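Local coordinates for protein proline dehydrogenase (PDB 3HAZ) that probably oxidises proline to glutamate in two steps, coupling an FAD-dependent proline dehydrogenase to an NAD-dependent aldehyde dehydrogenase in one chain, at residues 766-771 / 799-804; 873-878 / 889-894. All coordinates share one frame; numbering follows the deposited sequence.

Contact 1. Residues 766-771 / 799-804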
ATOM      1  N   ALA A 766     -36.740  -0.278 -32.585  1.00 20.30           N
ATOM      2  CA  ALA A 766     -37.705   0.724 -32.154  1.00 22.83           C
ATOM      3  C   ALA A 766     -37.039   1.831 -31.361  1.00 23.04           C
ATOM      4  O   ALA A 766     -35.942   1.662 -30.823  1.00 24.94           O
ATOM      5  CB  ALA A 766     -38.798   0.073 -31.303  1.00 16.88           C
ATOM      6  N   MET A 767     -37.715   2.972 -31.301  1.00 22.05           N
ATOM      7  CA  MET A 767     -37.392   4.015 -30.342  1.00 18.17           C
ATOM      8  C   MET A 767     -38.669   4.409 -29.612  1.00 18.30           C
ATOM      9  O   MET A 767     -39.733   4.501 -30.217  1.00 22.50           O
ATOM     10  CB  MET A 767     -36.786   5.244 -31.019  1.00 17.05           C
ATOM     11  CG  MET A 767     -36.605   6.419 -30.057  1.00 20.37           C
ATOM     12  SD  MET A 767     -35.863   7.884 -30.804  1.00 22.43           S
ATOM     13  CE  MET A 767     -34.165   7.353 -31.039  1.00 19.67           C
ATOM     14  N   ILE A 768     -38.562   4.631 -28.307  1.00 20.06           N
ATOM     15  CA  ILE A 768     -39.687   5.143 -27.541  1.00 18.55           C
ATOM     16  C   ILE A 768     -39.362   6.559 -27.080  1.00 20.04           C
ATOM     17  O   ILE A 768     -38.351   6.789 -26.411  1.00 18.48           O
ATOM     18  CB  ILE A 768     -39.998   4.255 -26.328  1.00 23.69           C
ATOM     19  CG1 ILE A 768     -40.227   2.806 -26.773  1.00 21.80           C
ATOM     20  CG2 ILE A 768     -41.205   4.791 -25.565  1.00 19.82           C
ATOM     21  CD1 ILE A 768     -40.414   1.836 -25.615  1.00 26.70           C
ATOM     22  N   ALA A 769     -40.196   7.513 -27.480  1.00 17.07           N
ATOM     23  CA  ALA A 769     -40.033   8.901 -27.056  1.00 18.98           C
ATOM     24  C   ALA A 769     -41.296   9.392 -26.345  1.00 18.32           C
ATOM     25  O   ALA A 769     -42.385   9.347 -26.923  1.00 19.34           O
ATOM     26  CB  ALA A 769     -39.712   9.793 -28.261  1.00 19.45           C
ATOM     27  N   ASP A 770     -41.157   9.844 -25.097  1.00 19.72           N
ATOM     28  CA  ASP A 770     -42.303  10.386 -24.359  1.00 19.41           C
ATOM     29  C   ASP A 770     -42.302  11.909 -24.384  1.00 24.15           C
ATOM     30  O   ASP A 770     -41.406  12.517 -24.970  1.00 21.73           O
ATOM     31  CB  ASP A 770     -42.383   9.829 -22.922  1.00 20.26           C
ATOM     32  CG  ASP A 770     -41.264  10.325 -22.015  1.00 23.24           C
ATOM     33  OD1 ASP A 770     -40.698  11.416 -22.247  1.00 22.56           O
ATOM     34  OD2 ASP A 770     -40.967   9.617 -21.032  1.00 22.88           O
ATOM     35  N   ALA A 771     -43.302  12.521 -23.753  1.00 22.47           N
ATOM     36  CA  ALA A 771     -43.500  13.965 -23.869  1.00 30.46           C
ATOM     37  C   ALA A 771     -42.528  14.810 -23.049  1.00 28.12           C
ATOM     38  O   ALA A 771     -42.555  16.042 -23.137  1.00 27.75           O
ATOM     39  CB  ALA A 771     -44.948  14.341 -23.540  1.00 27.28           C
ATOM     40  N   LEU A 799     -38.722   1.829 -36.287  1.00 21.88           N
ATOM     41  CA  LEU A 799     -40.042   2.062 -35.714  1.00 22.78           C
ATOM     42  C   LEU A 799     -40.022   3.045 -34.543  1.00 25.44           C
ATOM     43  O   LEU A 799     -39.542   2.720 -33.463  1.00 21.64           O
ATOM     44  CB  LEU A 799     -40.659   0.736 -35.271  1.00 24.37           C
ATOM     45  CG  LEU A 799     -42.090   0.815 -34.742  1.00 31.85           C
ATOM     46  CD1 LEU A 799     -42.981   1.519 -35.752  1.00 29.63           C
ATOM     47  CD2 LEU A 799     -42.616  -0.581 -34.435  1.00 35.70           C
ATOM     48  N   LEU A 800     -40.558   4.244 -34.758  1.00 27.65           N
ATOM     49  CA  LEU A 800     -40.638   5.240 -33.692  1.00 25.25           C
ATOM     50  C   LEU A 800     -41.994   5.209 -32.999  1.00 26.77           C
ATOM     51  O   LEU A 800     -43.026   5.360 -33.649  1.00 24.61           O
ATOM     52  CB  LEU A 800     -40.382   6.650 -34.243  1.00 21.30           C
ATOM     53  CG  LEU A 800     -40.598   7.830 -33.283  1.00 25.52           C
ATOM     54  CD1 LEU A 800     -39.591   7.830 -32.124  1.00 19.49           C
ATOM     55  CD2 LEU A 800     -40.519   9.136 -34.047  1.00 21.42           C
ATOM     56  N   PHE A 801     -41.982   5.003 -31.683  1.00 27.79           N
ATOM     57  CA  PHE A 801     -43.173   5.190 -30.860  1.00 23.96           C
ATOM     58  C   PHE A 801     -43.080   6.569 -30.204  1.00 26.33           C
ATOM     59  O   PHE A 801     -42.078   6.891 -29.569  1.00 22.26           O
ATOM     60  CB  PHE A 801     -43.265   4.123 -29.768  1.00 24.53           C
ATOM     61  CG  PHE A 801     -43.495   2.725 -30.277  1.00 23.32           C
ATOM     62  CD1 PHE A 801     -44.784   2.241 -30.469  1.00 20.81           C
ATOM     63  CD2 PHE A 801     -42.422   1.877 -30.525  1.00 25.31           C
ATOM     64  CE1 PHE A 801     -45.000   0.947 -30.907  1.00 21.33           C
ATOM     65  CE2 PHE A 801     -42.632   0.586 -30.973  1.00 19.70           C
ATOM     66  CZ  PHE A 801     -43.921   0.117 -31.162  1.00 22.95           C
ATOM     67  N   VAL A 802     -44.118   7.382 -30.360  1.00 21.44           N
ATOM     68  CA  VAL A 802     -44.123   8.737 -29.817  1.00 26.91           C
ATOM     69  C   VAL A 802     -45.452   9.022 -29.121  1.00 25.87           C
ATOM     70  O   VAL A 802     -46.514   8.692 -29.652  1.00 23.80           O
ATOM     71  CB  VAL A 802     -43.901   9.779 -30.926  1.00 22.32           C
ATOM     72  CG1 VAL A 802     -44.916   9.573 -32.049  1.00 20.83           C
ATOM     73  CG2 VAL A 802     -44.006  11.186 -30.350  1.00 28.85           C
ATOM     74  N   GLN A 803     -45.396   9.610 -27.929  1.00 24.48           N
ATOM     75  CA  GLN A 803     -46.612   9.858 -27.159  1.00 26.92           C
ATOM     76  C   GLN A 803     -47.492  10.849 -27.910  1.00 24.53           C
ATOM     77  O   GLN A 803     -46.992  11.783 -28.536  1.00 24.47           O
ATOM     78  CB  GLN A 803     -46.295  10.354 -25.740  1.00 24.95           C
ATOM     79  CG  GLN A 803     -46.088   9.238 -24.727  1.00 31.88           C
ATOM     80  CD  GLN A 803     -45.696   9.749 -23.339  1.00 33.58           C
ATOM     81  OE1 GLN A 803     -45.520  10.948 -23.134  1.00 25.73           O
ATOM     82  NE2 GLN A 803     -45.555   8.835 -22.386  1.00 27.51           N
ATOM     83  N   GLU A 804     -48.801  10.629 -27.863  1.00 29.35           N
ATOM     84  CA  GLU A 804     -49.727  11.380 -28.709  1.00 28.07           C
ATOM     85  C   GLU A 804     -49.681  12.892 -28.495  1.00 23.71           C
ATOM     86  O   GLU A 804     -49.840  13.655 -29.448  1.00 25.58           O
ATOM     87  CB  GLU A 804     -51.155  10.853 -28.543  1.00 32.63           C
ATOM     88  CG  GLU A 804     -51.705  11.001 -27.137  1.00 43.07           C
ATOM     89  CD  GLU A 804     -53.024  10.277 -26.959  1.00 54.03           C
ATOM     90  OE1 GLU A 804     -53.542   9.737 -27.962  1.00 52.07           O
ATOM     91  OE2 GLU A 804     -53.540  10.246 -25.819  1.00 53.28           O
TER
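Met767 and Phe801 sit at the middle of a parallel strand pair whose axes approach to 4.6 Å and run within 15° of parallel. Met767 N donates to Leu799 O, and Met767 O accepts from Phe801 N at 2.7 Å in a bond close to straight; Phe801 O then accepts Ala769 N, and Ala769 O accepts Gln803 N. Side chains are packed tightly around this ladder. The Phe801 ring lies edge-on to the first strand, with CE2 3.9 Å from Ala766 CB and Met767 O also near the ring plane; CG beside the backbone N (chi1 -67°) brings the CD2/CE2 edge to that methyl. On the other face Met767 and Leu800 run side by side, CG to CD1 3.9 Å, before the methionine bends away at chi3; the same CD1 methyl reaches Ala769 CB at 4.3 Å. Beyond Ala769 a side chain replaces the ladder. The extended Gln803 carries OE1 to Ala771 N (2.8 Å), the donor standing well above the amide carbonyl plane, while Gln803 CD lies 3.3 Å from Asp770 CB. The Asp770 carboxylate turns elsewhere, to Ser922 and Thr772. Against this buried, close-packed pair, Glu804 is solvent-exposed, takes no part in the contact and leans on Arg898. Helix 775-787 links the two strands in a beta-alpha-beta crossover of the aldehyde dehydrogenase fold. Strand 917-921 pairs with the other edge of 766-769 through Gly919 and His921, strand 891-897 lies beyond 799-803, and helix 902-911 covers Ile768 and Phe801; helix 106-115, from the N-terminal part of the chain, meets Ala771 and Gln803 at the end of the pair.

Contact 2. Residues 873-878 / 889-894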
ATOM      1  N   HIS A 873     -38.143   8.130 -46.207  1.00 34.37           N
ATOM      2  CA  HIS A 873     -39.590   8.049 -46.217  1.00 33.07           C
ATOM      3  C   HIS A 873     -40.064   7.920 -44.783  1.00 24.46           C
ATOM      4  O   HIS A 873     -39.418   7.268 -43.966  1.00 27.00           O
ATOM      5  CB  HIS A 873     -40.062   6.838 -47.031  1.00 30.52           C
ATOM      6  CG  HIS A 873     -40.085   7.067 -48.511  1.00 31.26           C
ATOM      7  ND1 HIS A 873     -38.940   7.110 -49.278  1.00 32.39           N
ATOM      8  CD2 HIS A 873     -41.117   7.244 -49.370  1.00 29.81           C
ATOM      9  CE1 HIS A 873     -39.264   7.314 -50.542  1.00 35.75           C
ATOM     10  NE2 HIS A 873     -40.579   7.402 -50.625  1.00 32.85           N
ATOM     11  N   ILE A 874     -41.192   8.545 -44.474  1.00 24.86           N
ATOM     12  CA  ILE A 874     -41.791   8.389 -43.165  1.00 24.62           C
ATOM     13  C   ILE A 874     -43.242   7.976 -43.324  1.00 28.37           C
ATOM     14  O   ILE A 874     -44.038   8.689 -43.941  1.00 23.49           O
ATOM     15  CB  ILE A 874     -41.729   9.690 -42.346  1.00 23.73           C
ATOM     16  CG1 ILE A 874     -40.279  10.169 -42.222  1.00 26.90           C
ATOM     17  CG2 ILE A 874     -42.356   9.469 -40.977  1.00 15.23           C
ATOM     18  CD1 ILE A 874     -40.146  11.621 -41.785  1.00 27.45           C
ATOM     19  N   PHE A 875     -43.577   6.816 -42.774  1.00 25.32           N
ATOM     20  CA  PHE A 875     -44.957   6.356 -42.746  1.00 29.86           C
ATOM     21  C   PHE A 875     -45.407   6.266 -41.302  1.00 33.13           C
ATOM     22  O   PHE A 875     -44.616   5.940 -40.411  1.00 23.82           O
ATOM     23  CB  PHE A 875     -45.098   4.978 -43.402  1.00 26.43           C
ATOM     24  CG  PHE A 875     -44.801   4.973 -44.866  1.00 24.56           C
ATOM     25  CD1 PHE A 875     -43.568   4.546 -45.333  1.00 24.32           C
ATOM     26  CD2 PHE A 875     -45.753   5.395 -45.780  1.00 28.63           C
ATOM     27  CE1 PHE A 875     -43.293   4.547 -46.686  1.00 32.02           C
ATOM     28  CE2 PHE A 875     -45.483   5.394 -47.130  1.00 29.33           C
ATOM     29  CZ  PHE A 875     -44.253   4.967 -47.584  1.00 33.72           C
ATOM     30  N   GLU A 876     -46.680   6.557 -41.073  1.00 28.88           N
ATOM     31  CA  GLU A 876     -47.273   6.330 -39.764  1.00 27.70           C
ATOM     32  C   GLU A 876     -48.217   5.141 -39.849  1.00 27.23           C
ATOM     33  O   GLU A 876     -49.091   5.083 -40.716  1.00 28.38           O
ATOM     34  CB  GLU A 876     -48.010   7.576 -39.251  1.00 26.60           C
ATOM     35  CG  GLU A 876     -48.819   7.320 -37.980  1.00 30.27           C
ATOM     36  CD  GLU A 876     -49.333   8.595 -37.327  1.00 34.51           C
ATOM     37  OE1 GLU A 876     -49.039   9.698 -37.834  1.00 31.42           O
ATOM     38  OE2 GLU A 876     -50.023   8.492 -36.294  1.00 33.50           O
ATOM     39  N   LEU A 877     -48.014   4.191 -38.951  1.00 29.39           N
ATOM     40  CA  LEU A 877     -48.824   2.991 -38.870  1.00 30.72           C
ATOM     41  C   LEU A 877     -49.929   3.208 -37.854  1.00 35.11           C
ATOM     42  O   LEU A 877     -49.754   3.955 -36.890  1.00 30.67           O
ATOM     43  CB  LEU A 877     -47.955   1.827 -38.385  1.00 23.35           C
ATOM     44  CG  LEU A 877     -47.110   0.987 -39.346  1.00 35.52           C
ATOM     45  CD1 LEU A 877     -46.760   1.743 -40.626  1.00 36.04           C
ATOM     46  CD2 LEU A 877     -45.851   0.454 -38.617  1.00 22.60           C
ATOM     47  N   THR A 878     -51.052   2.529 -38.054  1.00 37.59           N
ATOM     48  CA  THR A 878     -52.107   2.478 -37.054  1.00 37.20           C
ATOM     49  C   THR A 878     -51.622   1.668 -35.864  1.00 38.29           C
ATOM     50  O   THR A 878     -51.825   2.049 -34.714  1.00 37.15           O
ATOM     51  CB  THR A 878     -53.380   1.815 -37.615  1.00 44.31           C
ATOM     52  OG1 THR A 878     -53.946   2.646 -38.634  1.00 46.56           O
ATOM     53  CG2 THR A 878     -54.402   1.607 -36.512  1.00 38.09           C
ATOM     54  N   GLY A 889     -33.399   0.097 -45.463  1.00 33.54           N
ATOM     55  CA  GLY A 889     -33.250   1.361 -46.161  1.00 26.28           C
ATOM     56  C   GLY A 889     -33.714   2.546 -45.340  1.00 29.57           C
ATOM     57  O   GLY A 889     -34.046   2.399 -44.160  1.00 27.76           O
ATOM     58  N   PRO A 890     -33.747   3.732 -45.964  1.00 30.02           N
ATOM     59  CA  PRO A 890     -34.079   5.001 -45.295  1.00 18.16           C
ATOM     60  C   PRO A 890     -35.579   5.134 -45.063  1.00 26.42           C
ATOM     61  O   PRO A 890     -36.172   6.097 -45.531  1.00 27.25           O
ATOM     62  CB  PRO A 890     -33.660   6.069 -46.317  1.00 30.33           C
ATOM     63  CG  PRO A 890     -33.211   5.332 -47.570  1.00 30.69           C
ATOM     64  CD  PRO A 890     -33.592   3.888 -47.421  1.00 28.97           C
ATOM     65  N   ILE A 891     -36.183   4.192 -44.350  1.00 25.52           N
ATOM     66  CA  ILE A 891     -37.632   4.170 -44.232  1.00 26.44           C
ATOM     67  C   ILE A 891     -38.094   4.091 -42.785  1.00 24.94           C
ATOM     68  O   ILE A 891     -38.018   3.036 -42.148  1.00 23.21           O
ATOM     69  CB  ILE A 891     -38.241   3.015 -45.056  1.00 31.49           C
ATOM     70  CG1 ILE A 891     -37.772   3.115 -46.512  1.00 28.10           C
ATOM     71  CG2 ILE A 891     -39.770   3.042 -44.965  1.00 28.55           C
ATOM     72  CD1 ILE A 891     -38.093   1.898 -47.351  1.00 38.91           C
ATOM     73  N   LEU A 892     -38.576   5.220 -42.271  1.00 23.09           N
ATOM     74  CA  LEU A 892     -39.038   5.295 -40.891  1.00 24.59           C
ATOM     75  C   LEU A 892     -40.530   4.987 -40.787  1.00 27.93           C
ATOM     76  O   LEU A 892     -41.333   5.491 -41.570  1.00 23.81           O
ATOM     77  CB  LEU A 892     -38.756   6.685 -40.314  1.00 19.87           C
ATOM     78  CG  LEU A 892     -39.237   6.931 -38.889  1.00 21.22           C
ATOM     79  CD1 LEU A 892     -38.398   6.108 -37.914  1.00 21.57           C
ATOM     80  CD2 LEU A 892     -39.157   8.411 -38.556  1.00 15.47           C
ATOM     81  N   HIS A 893     -40.892   4.155 -39.815  1.00 22.03           N
ATOM     82  CA  HIS A 893     -42.290   3.908 -39.503  1.00 24.07           C
ATOM     83  C   HIS A 893     -42.577   4.497 -38.127  1.00 26.82           C
ATOM     84  O   HIS A 893     -41.749   4.389 -37.222  1.00 22.13           O
ATOM     85  CB  HIS A 893     -42.597   2.408 -39.523  1.00 23.74           C
ATOM     86  CG  HIS A 893     -42.147   1.720 -40.772  1.00 28.80           C
ATOM     87  ND1 HIS A 893     -40.844   1.315 -40.969  1.00 30.41           N
ATOM     88  CD2 HIS A 893     -42.822   1.376 -41.896  1.00 32.62           C
ATOM     89  CE1 HIS A 893     -40.738   0.743 -42.156  1.00 28.43           C
ATOM     90  NE2 HIS A 893     -41.922   0.768 -42.739  1.00 27.90           N
ATOM     91  N   VAL A 894     -43.740   5.135 -37.978  1.00 28.69           N
ATOM     92  CA  VAL A 894     -44.104   5.786 -36.722  1.00 26.07           C
ATOM     93  C   VAL A 894     -45.462   5.336 -36.191  1.00 23.06           C
ATOM     94  O   VAL A 894     -46.432   5.221 -36.938  1.00 31.15           O
ATOM     95  CB  VAL A 894     -44.126   7.323 -36.866  1.00 26.45           C
ATOM     96  CG1 VAL A 894     -44.459   7.977 -35.528  1.00 24.85           C
ATOM     97  CG2 VAL A 894     -42.795   7.830 -37.405  1.00 27.18           C
TER
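Val894 N donates to Phe875 O at 2.7 Å, one of five backbone bonds that zip two parallel strands together. Phe875 is held through both its backbone atoms, its N giving the straightest bond of the five to Leu892 O (168°). The ladder starts at His873 N, bound to the O of Pro890, the centre of an inverse gamma turn, continues through Leu892 N to His873 O, and ends where Leu877 N reaches Val894 O at 2.8 Å. Polar side chains look past the pair for their partners. Glu876, extended, with CG anti to its own backbone N (chi1 171°), passes Val894 O at 3.3 Å from that CG and ends in a salt bridge with Arg896 and a hydrogen bond to His859. His893 is gripped at both ring nitrogens, ND1 by Arg798 O and NE2 by His848. Outside this frame lies the packing. Ile874 CG2 touches both Val894 CG2, at 4.0 Å, and Leu892 CD2, at 4.1 Å; Ile874 and Leu892 also touch helix 775-787. On the reverse face, under helix 839-855, Ile891 CG2 meets the edge of the Phe875 ring, 4.1 Å from CD1. Leu877 lies slantwise against His893, with Leu877 CD2 3.9 Å from His893 CB. The pair belongs to the mixed sheet of the aldehyde dehydrogenase domain; no helix connects its strands, and strand 857-861 runs antiparallel along the other side of 873-876. The bonding pattern implies that ND1 of His893 carries a proton for Arg798 O, so that NE2 probably accepts from His848 if the ring is neutral. Buried Glu876, faced by Arg896 and His859, would be expected to stay ionised beside the apolar side chains of Ile874, Leu892 and Val894.

How the contacts relate
Contacts 1 and 2, centres 13 Å apart, are strand pairs of one sheet. Strands 797-803 and 891-897 are neighbours in it, joined by a probable hydrogen bond from Leu800 N to His893 O at 2.7 Å, and Val802 CG1 packs on Val894 CG1 at 3.9 Å. Helix 775-787, the crossover of contact 1, also touches Ile874, Pro890 and Leu892 of contact 2. Glu886, which binds NAD, has its side chain about 10 Å from that of Leu799 and about 9 Å from that of His893, while the Pro890 side chain is about 13 Å from the bound NAD. Cys794, one of two predicted active-site residues, shortly precedes strand 797-803.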